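Local atomic coordinates of particle-associated glycoside hydrolase (Acinetobacter phage Fri1, PDB entry 6C72), a protein that probably depolymerises the capsular polysaccharide of Acinetobacter baumannii as the trimeric tailspike of the phage, giving the virus access to the host cell envelope. Residues S43-A46 / G47-F50; I112-K115 / C116-M120; N426-D430 / T431-N435; N535-N538 / S539-I542; I549-P552 / L553-V556. All blocks are in the same frame, centred on the assembly; numbering follows the deposited sequence.

The five contacts are local and follow one another along an elongated chain. Contact 1 belongs to the loop between strands 38-41 and 54-58 of the N-terminal sheet, and contact 2 to helix 110-122 at the start of the parallel beta-helix; their centres are about 19 Å apart. Contact 3 ends strand 422-429 near the other end of that beta-helix, with its centre about 56 Å from that of contact 2. Contacts 4 and 5 occupy the two ends of strand 541-550 in the C-terminal antiparallel sheet, about 29 Å apart between centres. The centres of contacts 1 and 5 are about 113 Å apart, so the series samples successive domains of a long trimeric spike.

Contact 1: S43-A46 / G47-F50; sequences SYVA and GTGF
Thr48 folds back over Val45, and the atoms of its side chain can be followed outward one by one. CB lies 3.5 Å from Val45 O. The methyl CG2 sits anti to the carbonyl carbon and reaches to 3.9 Å from Val45 CB, the two side chains crossing at a slant. The hydroxyl is placed between the backbone N and the carbonyl carbon (chi1 64°), which turns it inward: Thr48 OG1 donates to Val45 O at 2.9 Å, in the carbonyl plane and on a lone pair. Val45 O accepts a second bond from Thr48 N at 3.2 Å, the closing bond of a type II beta turn running from Val45 to Thr48. Gly47 holds the third position of that turn with a phi of 83°, a value that suits glycine. The oxygen of Thr48 is also an acceptor: a water held by Val45 N donates to it, and Phe50 N makes a weak bond of 3.4 Å to it. Further down the loop, Tyr44 N donates to Phe50 O at 2.8 Å and nearly straight, with an N-H...O angle of 169°, while Gly49 N donates to Ser43 OG at 3.0 Å. The loop joins strands 38-41 and 54-58, and the Phe50 side chain packs on Thr93, Ala99 and Glu100, the last a residue seen to bind zinc in this protein. Because one threonine hydroxyl gives a hydrogen to the turn and receives one from a water and, weakly, one from the Phe50 amide, the shape of this largely exposed loop rests on polar bonds more than on buried apolar surface.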
loop_
_atom_site.group_PDB
_atom_site.type_symbol
_atom_site.label_atom_id
_atom_site.label_comp_id
_atom_site.label_asym_id
_atom_site.label_seq_id
_atom_site.Cartn_x
_atom_site.Cartn_y
_atom_site.Cartn_z
ATOM N N SER A 43 33.762 -26.584 -27.790
ATOM C CA SER A 43 33.425 -25.176 -27.938
ATOM C C SER A 43 32.619 -25.001 -29.210
ATOM O O SER A 43 32.459 -25.937 -29.998
ATOM C CB SER A 43 34.671 -24.294 -28.000
ATOM O OG SER A 43 35.596 -24.663 -27.004
ATOM N N TYR A 44 32.118 -23.783 -29.428
ATOM C CA TYR A 44 31.600 -23.474 -30.756
ATOM C C TYR A 44 32.751 -23.254 -31.732
ATOM O O TYR A 44 32.888 -23.979 -32.719
ATOM C CB TYR A 44 30.689 -22.255 -30.717
ATOM C CG TYR A 44 29.824 -22.115 -31.953
ATOM C CD1 TYR A 44 30.341 -21.621 -33.144
ATOM C CD2 TYR A 44 28.480 -22.473 -31.921
ATOM C CE1 TYR A 44 29.545 -21.496 -34.256
ATOM C CE2 TYR A 44 27.688 -22.346 -33.017
ATOM C CZ TYR A 44 28.217 -21.853 -34.177
ATOM O OH TYR A 44 27.409 -21.731 -35.270
ATOM N N VAL A 45 33.600 -22.264 -31.462
ATOM C CA VAL A 45 34.846 -22.065 -32.200
ATOM C C VAL A 45 35.985 -22.743 -31.446
ATOM O O VAL A 45 36.172 -22.514 -30.244
ATOM C CB VAL A 45 35.136 -20.571 -32.421
ATOM C CG1 VAL A 45 36.509 -20.385 -33.040
ATOM C CG2 VAL A 45 34.072 -19.969 -33.320
ATOM N N ALA A 46 36.751 -23.568 -32.155
ATOM C CA ALA A 46 37.749 -24.416 -31.515
ATOM C C ALA A 46 38.729 -23.595 -30.688
ATOM O O ALA A 46 39.247 -22.570 -31.143
ATOM C CB ALA A 46 38.502 -25.226 -32.567
ATOM N N GLY A 47 38.956 -24.047 -29.454
ATOM C CA GLY A 47 39.926 -23.466 -28.548
ATOM C C GLY A 47 39.465 -22.254 -27.763
ATOM O O GLY A 47 40.272 -21.689 -27.010
ATOM N N THR A 48 38.194 -21.840 -27.886
ATOM C CA THR A 48 37.740 -20.669 -27.151
ATOM C C THR A 48 37.163 -21.017 -25.788
ATOM O O THR A 48 37.135 -20.153 -24.906
ATOM C CB THR A 48 36.675 -19.875 -27.934
ATOM O OG1 THR A 48 35.486 -20.661 -28.112
ATOM C CG2 THR A 48 37.210 -19.423 -29.286
ATOM N N GLY A 49 36.679 -22.242 -25.598
ATOM C CA GLY A 49 36.056 -22.607 -24.343
ATOM C C GLY A 49 34.637 -22.116 -24.166
ATOM O O GLY A 49 34.054 -22.330 -23.097
ATOM N N PHE A 50 34.071 -21.453 -25.169
ATOM C CA PHE A 50 32.705 -20.955 -25.139
ATOM C C PHE A 50 31.886 -21.661 -26.209
ATOM O O PHE A 50 32.397 -21.957 -27.296
ATOM C CB PHE A 50 32.668 -19.445 -25.372
ATOM C CG PHE A 50 33.304 -18.655 -24.274
ATOM C CD1 PHE A 50 34.663 -18.404 -24.286
ATOM C CD2 PHE A 50 32.536 -18.163 -23.216
ATOM C CE1 PHE A 50 35.258 -17.680 -23.265
ATOM C CE2 PHE A 50 33.123 -17.435 -22.188
ATOM C CZ PHE A 50 34.493 -17.197 -22.213
HETATM O O HOH W 1 33.192 -20.017 -29.689
#

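Contact 2: I112-K115 / C116-M120; sequences ILQK and CVDYM
From Ile112 to Met120 the backbone is regular alpha-helix, with Cys116 N, Val117 N, Asp118 N and Tyr119 N bonded to the carbonyl oxygens of Ile112, Leu113, Gln114 and Lys115, the straightest being Val117 N to Leu113 O at 3.1 Å with an N-H...O angle of 165°. One turn apart, Gln114 and Asp118 add a side-chain bond: Gln114 NE2 donates to Asp118 OD1 at 2.9 Å. Asp118 OD1 lies close to the plane of the Gln114 amide, whereas NE2 meets it from above the carboxylate plane, and the two flat groups are turned 47° against each other. The Gln114 chain first leaves anti to the backbone N and then bends at chi2 (62°), a kink that brings the amide round to the later turn. Helix 110-122 runs between strands 89-91 and 126-129, the first two of the parallel beta-helix, a placement consistent with the helix that caps the end of many beta-helices. Gln114 OE1 takes the backbone N of Met140, and Asp118 OD1 also forms a salt bridge with Lys142, so both polar ends are tied to the chain beyond the helix. On the apolar flank, Leu113 CD1 approaches Val117 CG2 at 4.5 Å, a loose touch. Leu113, Cys116 and Met120 instead press on Val128 of strand 126-129, and Cys116 and Met120 also on Leu90 of strand 89-91.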
loop_
_atom_site.group_PDB
_atom_site.type_symbol
_atom_site.label_atom_id
_atom_site.label_comp_id
_atom_site.label_asym_id
_atom_site.label_seq_id
_atom_site.Cartn_x
_atom_site.Cartn_y
_atom_site.Cartn_z
ATOM N N ILE A 112 22.879 -13.254 -34.899
ATOM C CA ILE A 112 23.074 -14.413 -34.031
ATOM C C ILE A 112 22.184 -14.319 -32.802
ATOM O O ILE A 112 21.501 -15.289 -32.445
ATOM C CB ILE A 112 24.555 -14.555 -33.640
ATOM C CG1 ILE A 112 25.388 -14.983 -34.856
ATOM C CG2 ILE A 112 24.717 -15.521 -32.467
ATOM C CD1 ILE A 112 26.862 -14.873 -34.615
ATOM N N LEU A 113 22.175 -13.153 -32.137
ATOM C CA LEU A 113 21.384 -13.011 -30.914
ATOM C C LEU A 113 19.900 -13.146 -31.209
ATOM O O LEU A 113 19.166 -13.789 -30.451
ATOM C CB LEU A 113 21.667 -11.669 -30.230
ATOM C CG LEU A 113 20.892 -11.382 -28.936
ATOM C CD1 LEU A 113 21.068 -12.508 -27.931
ATOM C CD2 LEU A 113 21.296 -10.041 -28.310
ATOM N N GLN A 114 19.446 -12.571 -32.329
ATOM C CA GLN A 114 18.042 -12.677 -32.700
ATOM C C GLN A 114 17.658 -14.126 -32.949
ATOM O O GLN A 114 16.529 -14.535 -32.662
ATOM C CB GLN A 114 17.754 -11.827 -33.935
ATOM C CG GLN A 114 16.265 -11.640 -34.185
ATOM C CD GLN A 114 15.582 -10.919 -33.036
ATOM O OE1 GLN A 114 15.906 -9.769 -32.732
ATOM N NE2 GLN A 114 14.657 -11.602 -32.371
ATOM N N LYS A 115 18.578 -14.911 -33.512
ATOM C CA LYS A 115 18.323 -16.336 -33.702
ATOM C C LYS A 115 18.081 -17.027 -32.369
ATOM O O LYS A 115 17.219 -17.907 -32.257
ATOM C CB LYS A 115 19.496 -16.983 -34.428
ATOM C CG LYS A 115 19.374 -17.057 -35.897
ATOM C CD LYS A 115 20.357 -18.109 -36.397
ATOM C CE LYS A 115 21.189 -17.610 -37.562
ATOM N NZ LYS A 115 20.360 -17.627 -38.796
ATOM N N CYS A 116 18.858 -16.659 -31.350
ATOM C CA CYS A 116 18.708 -17.284 -30.043
ATOM C C CYS A 116 17.353 -16.946 -29.426
ATOM O O CYS A 116 16.642 -17.832 -28.937
ATOM C CB CYS A 116 19.856 -16.850 -29.122
ATOM S SG CYS A 116 21.504 -17.392 -29.694
ATOM N N VAL A 117 16.972 -15.669 -29.449
ATOM C CA VAL A 117 15.690 -15.279 -28.865
ATOM C C VAL A 117 14.547 -15.948 -29.619
ATOM O O VAL A 117 13.609 -16.477 -29.010
ATOM C CB VAL A 117 15.545 -13.744 -28.858
ATOM C CG1 VAL A 117 14.185 -13.332 -28.345
ATOM C CG2 VAL A 117 16.659 -13.110 -28.057
ATOM N N ASP A 118 14.622 -15.943 -30.959
ATOM C CA ASP A 118 13.583 -16.549 -31.785
ATOM C C ASP A 118 13.463 -18.046 -31.548
ATOM O O ASP A 118 12.352 -18.584 -31.507
ATOM C CB ASP A 118 13.851 -16.289 -33.265
ATOM C CG ASP A 118 13.579 -14.856 -33.667
ATOM O OD1 ASP A 118 13.198 -14.045 -32.793
ATOM O OD2 ASP A 118 13.697 -14.556 -34.878
ATOM N N TYR A 119 14.592 -18.743 -31.410
ATOM C CA TYR A 119 14.524 -20.192 -31.250
ATOM C C TYR A 119 13.978 -20.578 -29.878
ATOM O O TYR A 119 13.187 -21.526 -29.766
ATOM C CB TYR A 119 15.896 -20.820 -31.489
ATOM C CG TYR A 119 15.884 -22.315 -31.307
ATOM C CD1 TYR A 119 15.202 -23.136 -32.194
ATOM C CD2 TYR A 119 16.528 -22.905 -30.231
ATOM C CE1 TYR A 119 15.174 -24.506 -32.033
ATOM C CE2 TYR A 119 16.514 -24.280 -30.061
ATOM C CZ TYR A 119 15.837 -25.074 -30.971
ATOM O OH TYR A 119 15.811 -26.436 -30.800
ATOM N N MET A 120 14.389 -19.859 -28.819
ATOM C CA MET A 120 13.828 -20.113 -27.493
ATOM C C MET A 120 12.331 -19.833 -27.473
ATOM O O MET A 120 11.555 -20.601 -26.895
ATOM C CB MET A 120 14.535 -19.259 -26.441
ATOM C CG MET A 120 15.910 -19.762 -26.049
ATOM S SD MET A 120 15.930 -21.457 -25.435
ATOM C CE MET A 120 15.177 -21.270 -23.832
#

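Contact 3: N426-D430 / T431-N435; sequences NRFQD and TTFEN
Phe433 points its edge at the face of Phe428 in a T-shaped pair, with the ring centroids 5.6 Å apart and the planes at 88°. Phe433 CE2 stands over the centre of the Phe428 ring, 4.2 Å above its plane. On the opposite face Asn426 CB covers the rim at 3.7 Å from the plane, so the ring is held from both sides. Near the plane, at the edge, comes the hydroxyl of Thr431: Thr431 OG1 lies 3.3 Å from Phe428 CB, while Thr431 CG2 approaches Phe428 CD1 at 3.8 Å. The threonine oxygen is anti to its carbonyl carbon (chi1 -47°), and from there it shares a water with Gln429 O, at 2.7 Å from Thr431 OG1. The same water donates to Gln429 O, bridging the corner. At that corner Asp430 takes a positive phi of 62°, turning the chain out of the strand. A little further on, Thr432 OG1 accepts from Glu434 N at 3.1 Å, an ST turn that shapes the loop beyond. Asp430 is itself held by Thr452 N and by a salt bridge to Lys409. Phe428 belongs to strand 422-429 of the parallel beta-helix and faces its interior, with Leu403 of strand 402-403 before it and Phe449 of strand 448-450 after it, while Phe433, in the loop leading to helix 438-441, stacks its ring on Phe411.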
loop_
_atom_site.group_PDB
_atom_site.type_symbol
_atom_site.label_atom_id
_atom_site.label_comp_id
_atom_site.label_asym_id
_atom_site.label_seq_id
_atom_site.Cartn_x
_atom_site.Cartn_y
_atom_site.Cartn_z
ATOM N N ASN A 426 5.623 16.206 8.087
ATOM C CA ASN A 426 6.869 16.473 7.385
ATOM C C ASN A 426 7.905 17.125 8.303
ATOM O O ASN A 426 7.572 17.753 9.308
ATOM C CB ASN A 426 6.608 17.357 6.168
ATOM C CG ASN A 426 5.648 16.707 5.177
ATOM O OD1 ASN A 426 6.044 15.842 4.392
ATOM N ND2 ASN A 426 4.379 17.088 5.237
ATOM N N ARG A 427 9.181 16.966 7.937
ATOM C CA ARG A 427 10.282 17.663 8.590
ATOM C C ARG A 427 10.813 18.732 7.647
ATOM O O ARG A 427 11.377 18.421 6.595
ATOM C CB ARG A 427 11.392 16.702 8.995
ATOM C CG ARG A 427 10.974 15.774 10.084
ATOM C CD ARG A 427 12.121 15.571 11.030
ATOM N NE ARG A 427 13.293 15.114 10.304
ATOM C CZ ARG A 427 14.295 14.469 10.877
ATOM N NH1 ARG A 427 14.255 14.221 12.181
ATOM N NH2 ARG A 427 15.326 14.067 10.146
ATOM N N PHE A 428 10.660 19.984 8.045
ATOM C CA PHE A 428 11.051 21.128 7.231
ATOM C C PHE A 428 12.337 21.717 7.809
ATOM O O PHE A 428 12.304 22.449 8.804
ATOM C CB PHE A 428 9.927 22.162 7.177
ATOM C CG PHE A 428 8.701 21.704 6.415
ATOM C CD1 PHE A 428 8.777 21.405 5.062
ATOM C CD2 PHE A 428 7.468 21.606 7.043
ATOM C CE1 PHE A 428 7.641 20.996 4.357
ATOM C CE2 PHE A 428 6.336 21.204 6.349
ATOM C CZ PHE A 428 6.417 20.900 5.009
ATOM N N GLN A 429 13.472 21.388 7.196
ATOM C CA GLN A 429 14.749 21.950 7.620
ATOM C C GLN A 429 15.005 23.210 6.813
ATOM O O GLN A 429 15.277 23.134 5.609
ATOM C CB GLN A 429 15.906 20.969 7.455
ATOM C CG GLN A 429 17.195 21.523 8.046
ATOM C CD GLN A 429 18.320 20.514 8.094
ATOM O OE1 GLN A 429 18.726 20.067 9.169
ATOM N NE2 GLN A 429 18.841 20.155 6.925
ATOM N N ASP A 430 14.906 24.363 7.481
ATOM C CA ASP A 430 15.120 25.690 6.913
ATOM C C ASP A 430 14.123 26.024 5.809
ATOM O O ASP A 430 14.325 27.003 5.086
ATOM C CB ASP A 430 16.547 25.875 6.360
ATOM C CG ASP A 430 17.633 25.814 7.431
ATOM O OD1 ASP A 430 17.392 26.224 8.583
ATOM O OD2 ASP A 430 18.766 25.401 7.098
ATOM N N THR A 431 13.054 25.242 5.657
ATOM C CA THR A 431 12.098 25.463 4.576
ATOM C C THR A 431 11.362 26.781 4.766
ATOM O O THR A 431 10.729 27.000 5.804
ATOM C CB THR A 431 11.087 24.321 4.513
ATOM O OG1 THR A 431 11.772 23.068 4.596
ATOM C CG2 THR A 431 10.294 24.390 3.208
ATOM N N THR A 432 11.436 27.660 3.772
ATOM C CA THR A 432 10.713 28.923 3.816
ATOM C C THR A 432 9.468 28.856 2.939
ATOM O O THR A 432 9.524 28.391 1.792
ATOM C CB THR A 432 11.596 30.090 3.376
ATOM O OG1 THR A 432 10.791 31.273 3.274
ATOM C CG2 THR A 432 12.250 29.799 2.024
ATOM N N PHE A 433 8.343 29.315 3.489
ATOM C CA PHE A 433 7.108 29.513 2.743
ATOM C C PHE A 433 6.835 30.999 2.519
ATOM O O PHE A 433 5.708 31.371 2.181
ATOM C CB PHE A 433 5.924 28.865 3.470
ATOM C CG PHE A 433 5.856 27.355 3.342
ATOM C CD1 PHE A 433 5.136 26.755 2.304
ATOM C CD2 PHE A 433 6.488 26.531 4.278
ATOM C CE1 PHE A 433 5.061 25.367 2.195
ATOM C CE2 PHE A 433 6.411 25.147 4.175
ATOM C CZ PHE A 433 5.701 24.561 3.123
ATOM N N GLU A 434 7.838 31.859 2.728
ATOM C CA GLU A 434 7.672 33.290 2.494
ATOM C C GLU A 434 7.305 33.561 1.038
ATOM O O GLU A 434 7.989 33.110 0.114
ATOM C CB GLU A 434 8.952 34.048 2.867
ATOM C CG GLU A 434 8.841 35.576 2.708
ATOM C CD GLU A 434 10.129 36.350 3.041
ATOM O OE1 GLU A 434 11.199 35.715 3.205
ATOM O OE2 GLU A 434 10.072 37.602 3.135
ATOM N N ASN A 435 6.209 34.299 0.844
ATOM C CA ASN A 435 5.673 34.664 -0.467
ATOM C C ASN A 435 5.233 33.452 -1.280
ATOM O O ASN A 435 5.051 33.550 -2.498
ATOM C CB ASN A 435 6.681 35.485 -1.281
ATOM C CG ASN A 435 7.224 36.662 -0.517
ATOM O OD1 ASN A 435 8.428 36.918 -0.522
ATOM N ND2 ASN A 435 6.343 37.376 0.169
HETATM O O HOH W 2 14.060 23.357 3.131
#

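Contact 4: N535-N538 / S539-I542; sequences NSDN and STTI
Ser536 and Thr541 touch most closely: Thr541 OG1 donates to Ser536 OG at 2.6 Å, across a non-hydrogen-bonded antiparallel pair whose CA atoms are only 4.3 Å apart. Packing is also tight at the tip of the hairpin, where Asp537 OD1 accepts from Ser539 N at 2.9 Å and from Thr540 N at 2.7 Å. The second donor comes nearly along the C-O axis, the first from the anti side and 34° out of the carboxylate plane. The carboxylate reaches them because CG lies between the backbone N and the carbonyl carbon (chi1 57°); the bond to Ser539 N makes an Asx turn, and Asp537 N to Thr540 O closes the loop. Asn535 and Ile542 form a regular hydrogen-bonded pair, but their side chains do not meet. Looser too are the partly exposed Asn538 and Ser539, whose side chains make little contact across the hairpin; Asn523 of the third subunit takes Ser539 OG. That subunit also binds Asp537 OD2 through Lys527 and the Asn535 amide through Ala528 and Gly517. The hairpin joins strands 528-536 and 541-550, the latter outermost in its sheet within this chain, and Asn535 reaches back to Ser509 of strand 509-517.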
loop_
_atom_site.group_PDB
_atom_site.type_symbol
_atom_site.label_atom_id
_atom_site.label_comp_id
_atom_site.label_asym_id
_atom_site.label_seq_id
_atom_site.Cartn_x
_atom_site.Cartn_y
_atom_site.Cartn_z
ATOM N N ASN A 535 -43.580 35.275 23.538
ATOM C CA ASN A 535 -43.530 34.088 24.380
ATOM C C ASN A 535 -44.872 33.377 24.278
ATOM O O ASN A 535 -45.927 34.019 24.318
ATOM C CB ASN A 535 -43.207 34.436 25.837
ATOM C CG ASN A 535 -42.641 33.250 26.618
ATOM O OD1 ASN A 535 -42.666 33.231 27.851
ATOM N ND2 ASN A 535 -42.125 32.262 25.898
ATOM N N SER A 536 -44.830 32.060 24.102
ATOM C CA SER A 536 -46.037 31.262 23.991
ATOM C C SER A 536 -45.927 30.017 24.849
ATOM O O SER A 536 -44.853 29.424 24.965
ATOM C CB SER A 536 -46.298 30.841 22.546
ATOM O OG SER A 536 -46.337 31.967 21.706
ATOM N N ASP A 537 -47.056 29.603 25.419
ATOM C CA ASP A 537 -47.147 28.258 25.964
ATOM C C ASP A 537 -47.739 27.347 24.891
ATOM O O ASP A 537 -47.516 27.582 23.696
ATOM C CB ASP A 537 -47.972 28.245 27.249
ATOM C CG ASP A 537 -49.367 28.814 27.055
ATOM O OD1 ASP A 537 -49.843 28.898 25.898
ATOM O OD2 ASP A 537 -49.993 29.176 28.072
ATOM N N ASN A 538 -48.544 26.349 25.275
ATOM C CA ASN A 538 -49.049 25.411 24.276
ATOM C C ASN A 538 -50.145 25.997 23.389
ATOM O O ASN A 538 -50.564 25.329 22.441
ATOM C CB ASN A 538 -49.573 24.136 24.938
ATOM C CG ASN A 538 -49.721 22.980 23.945
ATOM O OD1 ASN A 538 -48.843 22.742 23.113
ATOM N ND2 ASN A 538 -50.866 22.300 23.989
ATOM N N SER A 539 -50.618 27.214 23.657
ATOM C CA SER A 539 -51.676 27.761 22.819
ATOM C C SER A 539 -51.720 29.283 22.792
ATOM O O SER A 539 -52.184 29.862 21.809
ATOM C CB SER A 539 -53.031 27.244 23.298
ATOM O OG SER A 539 -53.350 27.805 24.559
ATOM N N THR A 540 -51.246 29.940 23.847
ATOM C CA THR A 540 -51.423 31.377 24.032
ATOM C C THR A 540 -50.116 32.133 23.828
ATOM O O THR A 540 -49.044 31.655 24.206
ATOM C CB THR A 540 -51.954 31.666 25.435
ATOM O OG1 THR A 540 -53.129 30.884 25.638
ATOM C CG2 THR A 540 -52.320 33.129 25.572
ATOM N N THR A 541 -50.227 33.352 23.298
ATOM C CA THR A 541 -49.077 34.128 22.855
ATOM C C THR A 541 -49.169 35.580 23.317
ATOM O O THR A 541 -50.231 36.199 23.203
ATOM C CB THR A 541 -48.984 34.071 21.329
ATOM O OG1 THR A 541 -48.644 32.740 20.929
ATOM C CG2 THR A 541 -47.962 35.046 20.808
ATOM N N ILE A 542 -48.060 36.111 23.846
ATOM C CA ILE A 542 -47.910 37.527 24.170
ATOM C C ILE A 542 -46.735 38.073 23.367
ATOM O O ILE A 542 -45.729 37.378 23.177
ATOM C CB ILE A 542 -47.681 37.758 25.679
ATOM C CG1 ILE A 542 -48.803 37.118 26.492
ATOM C CG2 ILE A 542 -47.627 39.249 25.994
ATOM C CD1 ILE A 542 -48.734 37.435 27.982
#

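Contact 5: I549-P552 / L553-V556; sequences INDP and LYGV
Asp551 OD1 accepts from Leu553 N, an Asx turn, and also from Tyr554 N one residue further, at the bend where the chain leaves strand 541-550 of one C-terminal sheet for strand 556-561 of the other. The two bonds to Asp551 OD1 measure 3.0 Å from Leu553 N and 2.9 Å from Tyr554 N. Each donor comes on the anti side, but the two arrive from opposite faces of the carboxylate plane, so the group is gripped from above and below. With CG anti to the backbone N (chi1 -168°), the carboxylate comes alongside Tyr554, where OD1 meets the two amides. The carbonyl of Asp551 takes Gly555 N as well, at 2.7 Å, though the N-H...O angle of 121° makes this bond weak. Asn550 satisfies the far end of the turn with both arms of its amide. Val556 N donates to Asn550 OD1 at 2.9 Å, and Asn550 ND2 donates to Val556 O at 3.1 Å, lying in the carbonyl plane of the acceptor; the amide therefore pairs with both backbone polar atoms of Val556. Asn550 ND2 has a further partner in Glu547 OE1, so the nitrogen serves two acceptors, and Leu553 O accepts from the hydroxyl of Thr571. Among the side chains, Tyr554 and Asp551 lie side by side. Tyr554 also packs beside Ala574 and comes near Ser573, a ligand of the bound zinc. On one face of the Tyr554 ring, toward its rim, Leu553 CG rests 3.8 Å above the plane.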
loop_
_atom_site.group_PDB
_atom_site.type_symbol
_atom_site.label_atom_id
_atom_site.label_comp_id
_atom_site.label_asym_id
_atom_site.label_seq_id
_atom_site.Cartn_x
_atom_site.Cartn_y
_atom_site.Cartn_z
ATOM N N ILE A 549 -34.110 51.921 16.678
ATOM C CA ILE A 549 -34.034 52.815 15.532
ATOM C C ILE A 549 -35.190 52.466 14.608
ATOM O O ILE A 549 -35.409 51.289 14.304
ATOM C CB ILE A 549 -32.688 52.670 14.789
ATOM C CG1 ILE A 549 -31.533 53.225 15.618
ATOM C CG2 ILE A 549 -32.741 53.271 13.379
ATOM C CD1 ILE A 549 -30.197 52.914 15.014
ATOM N N ASN A 550 -35.945 53.470 14.176
ATOM C CA ASN A 550 -36.996 53.200 13.193
ATOM C C ASN A 550 -37.306 54.530 12.503
ATOM O O ASN A 550 -38.135 55.306 12.974
ATOM C CB ASN A 550 -38.235 52.593 13.816
ATOM C CG ASN A 550 -38.976 51.683 12.851
ATOM O OD1 ASN A 550 -38.480 51.373 11.767
ATOM N ND2 ASN A 550 -40.169 51.254 13.238
ATOM N N ASP A 551 -36.626 54.770 11.405
ATOM C CA ASP A 551 -36.796 56.027 10.703
ATOM C C ASP A 551 -38.251 56.171 10.248
ATOM O O ASP A 551 -38.810 55.234 9.664
ATOM C CB ASP A 551 -35.819 56.070 9.537
ATOM C CG ASP A 551 -35.698 57.435 8.925
ATOM O OD1 ASP A 551 -36.614 57.833 8.178
ATOM O OD2 ASP A 551 -34.707 58.135 9.230
ATOM N N PRO A 552 -38.907 57.301 10.525
ATOM C CA PRO A 552 -40.325 57.438 10.142
ATOM C C PRO A 552 -40.560 57.397 8.646
ATOM O O PRO A 552 -41.678 57.081 8.218
ATOM C CB PRO A 552 -40.722 58.795 10.738
ATOM C CG PRO A 552 -39.419 59.525 10.905
ATOM C CD PRO A 552 -38.402 58.487 11.235
ATOM N N LEU A 553 -39.543 57.686 7.837
ATOM C CA LEU A 553 -39.653 57.615 6.388
ATOM C C LEU A 553 -39.001 56.364 5.805
ATOM O O LEU A 553 -39.503 55.823 4.815
ATOM C CB LEU A 553 -39.029 58.869 5.760
ATOM C CG LEU A 553 -39.146 59.082 4.249
ATOM C CD1 LEU A 553 -40.590 59.265 3.818
ATOM C CD2 LEU A 553 -38.319 60.276 3.801
ATOM N N TYR A 554 -37.921 55.863 6.416
ATOM C CA TYR A 554 -37.159 54.745 5.857
ATOM C C TYR A 554 -37.189 53.497 6.731
ATOM O O TYR A 554 -36.427 52.551 6.471
ATOM C CB TYR A 554 -35.706 55.167 5.629
ATOM C CG TYR A 554 -35.564 56.358 4.717
ATOM C CD1 TYR A 554 -36.247 56.418 3.500
ATOM C CD2 TYR A 554 -34.761 57.440 5.081
ATOM C CE1 TYR A 554 -36.120 57.511 2.659
ATOM C CE2 TYR A 554 -34.626 58.535 4.256
ATOM C CZ TYR A 554 -35.309 58.568 3.040
ATOM O OH TYR A 554 -35.173 59.667 2.217
ATOM N N GLY A 555 -38.050 53.459 7.745
ATOM C CA GLY A 555 -38.114 52.351 8.673
ATOM C C GLY A 555 -39.013 51.222 8.208
ATOM O O GLY A 555 -39.306 51.063 7.018
ATOM N N VAL A 556 -39.475 50.440 9.179
ATOM C CA VAL A 556 -40.204 49.205 8.929
ATOM C C VAL A 556 -41.490 49.229 9.740
ATOM O O VAL A 556 -41.562 49.858 10.800
ATOM C CB VAL A 556 -39.354 47.953 9.290
ATOM C CG1 VAL A 556 -39.115 47.874 10.787
ATOM C CG2 VAL A 556 -40.002 46.671 8.772
#